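Local coordinates for Lmo0741 protein (Listeria monocytogenes, PDB 4R1H), which is a winged helix-turn-helix protein of the GntR family that probably binds DNA and regulates transcription, at residues I65-V68 and G72-L75. Sequence-based numbering, arbitrary orientation.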
loop_
_atom_site.group_PDB
_atom_site.type_symbol
_atom_site.label_atom_id
_atom_site.label_comp_id
_atom_site.label_asym_id
_atom_site.label_seq_id
_atom_site.Cartn_x
_atom_site.Cartn_y
_atom_site.Cartn_z
ATOM N N ILE A 65 11.470 11.401 19.815
ATOM C CA ILE A 65 12.815 11.357 20.359
ATOM C C ILE A 65 13.181 12.708 20.893
ATOM O O ILE A 65 12.533 13.703 20.562
ATOM C CB ILE A 65 13.906 10.849 19.362
ATOM C CG1 ILE A 65 14.204 11.860 18.285
ATOM C CG2 ILE A 65 13.522 9.491 18.694
ATOM C CD1 ILE A 65 15.278 11.368 17.321
ATOM N N TYR A 66 14.269 12.743 21.668
ATOM C CA TYR A 66 14.792 14.002 22.180
ATOM C C TYR A 66 16.305 13.902 22.282
ATOM O O TYR A 66 16.881 12.812 22.312
ATOM C CB TYR A 66 14.169 14.344 23.534
ATOM C CG TYR A 66 14.456 13.400 24.640
ATOM C CD1 TYR A 66 15.497 13.618 25.526
ATOM C CD2 TYR A 66 13.702 12.266 24.818
ATOM C CE1 TYR A 66 15.759 12.737 26.564
ATOM C CE2 TYR A 66 13.965 11.366 25.836
ATOM C CZ TYR A 66 14.992 11.637 26.721
ATOM O OH TYR A 66 15.243 10.746 27.682
ATOM N N THR A 67 16.932 15.060 22.446
ATOM C CA THR A 67 18.401 15.158 22.429
ATOM C C THR A 67 18.886 15.651 23.766
ATOM O O THR A 67 18.300 16.552 24.347
ATOM C CB THR A 67 18.900 16.161 21.375
ATOM O OG1 THR A 67 18.404 15.786 20.114
ATOM C CG2 THR A 67 20.465 16.145 21.312
ATOM N N VAL A 68 19.891 14.991 24.296
ATOM C CA VAL A 68 20.606 15.480 25.473
ATOM C C VAL A 68 21.971 15.894 24.860
ATOM O O VAL A 68 22.796 15.016 24.581
ATOM C CB VAL A 68 20.752 14.385 26.503
ATOM C CG1 VAL A 68 21.517 14.888 27.742
ATOM C CG2 VAL A 68 19.381 13.928 26.991
ATOM N N GLY A 72 23.708 12.300 23.561
ATOM C CA GLY A 72 23.016 11.478 22.570
ATOM C C GLY A 72 21.539 11.774 22.348
ATOM O O GLY A 72 21.006 12.828 22.753
ATOM N N LYS A 73 20.896 10.843 21.651
ATOM C CA LYS A 73 19.497 10.935 21.322
ATOM C C LYS A 73 18.788 9.726 21.912
ATOM O O LYS A 73 19.326 8.624 21.933
ATOM C CB LYS A 73 19.278 11.007 19.838
ATOM C CG LYS A 73 19.848 12.307 19.244
ATOM C CD LYS A 73 19.443 12.524 17.813
ATOM C CE LYS A 73 20.250 13.661 17.192
ATOM N NZ LYS A 73 19.634 14.960 17.562
ATOM N N TYR A 74 17.580 9.982 22.384
ATOM C CA TYR A 74 16.845 9.045 23.174
ATOM C C TYR A 74 15.427 8.925 22.716
ATOM O O TYR A 74 14.738 9.899 22.408
ATOM C CB TYR A 74 16.808 9.494 24.651
ATOM C CG TYR A 74 18.206 9.466 25.304
ATOM C CD1 TYR A 74 19.076 10.501 25.114
ATOM C CD2 TYR A 74 18.605 8.387 26.058
ATOM C CE1 TYR A 74 20.362 10.456 25.644
ATOM C CE2 TYR A 74 19.885 8.336 26.611
ATOM C CZ TYR A 74 20.746 9.380 26.382
ATOM O OH TYR A 74 22.013 9.365 26.914
ATOM N N LEU A 75 14.905 7.725 22.857
ATOM C CA LEU A 75 13.496 7.493 22.678
ATOM C C LEU A 75 12.690 8.013 23.823
ATOM O O LEU A 75 13.045 7.805 24.987
ATOM C CB LEU A 75 13.246 5.983 22.478
ATOM C CG LEU A 75 11.766 5.594 22.253
ATOM C CD1 LEU A 75 11.204 6.209 20.976
ATOM C CD2 LEU A 75 11.583 4.065 22.216
#
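Tyr66 and Tyr74 form a hydrogen-bonded antiparallel pair, Tyr66 N donating to Tyr74 O (3.0 Å) and Tyr74 N to Tyr66 O (2.9 Å). Toward the turn, Val68 and Gly72 form a second reciprocal pair of hydrogen bonds, with Val68 N 2.9 Å from Gly72 O. Between these rungs, on the face of Ile65 and Leu75, Lys73 runs alongside Thr67 and bends at its last torsion (chi4 -82°), which lets NZ donate a hydrogen bond to Thr67 OG1 (3.0 Å). Glu60 OE1 of helix 49-61 is hydrogen-bonded to the same hydroxyl and makes a long, weak ion pair with Lys73 NZ.

On the other face the two tyrosines meet. With chi1 at 63°, the Tyr66 ring swings across to the neighbouring strand, where Tyr74 CB sits over one face, 3.5 Å from Tyr66 CZ, as a CH-pi contact. The ring planes differ by 22° but are slid apart and barely overlap. Val68 CG2 approaches Tyr74 CE1 at 3.9 Å.

Ile65 packs on Tyr56 and Leu59 of helix 49-61, and Leu75 on Tyr29. In this wing of the winged helix-turn-helix, Thr67 OG1, held by both Lys73 and Glu60, couples both strands to helix 49-61, and Glu60 probably offsets part of the lysine's charge.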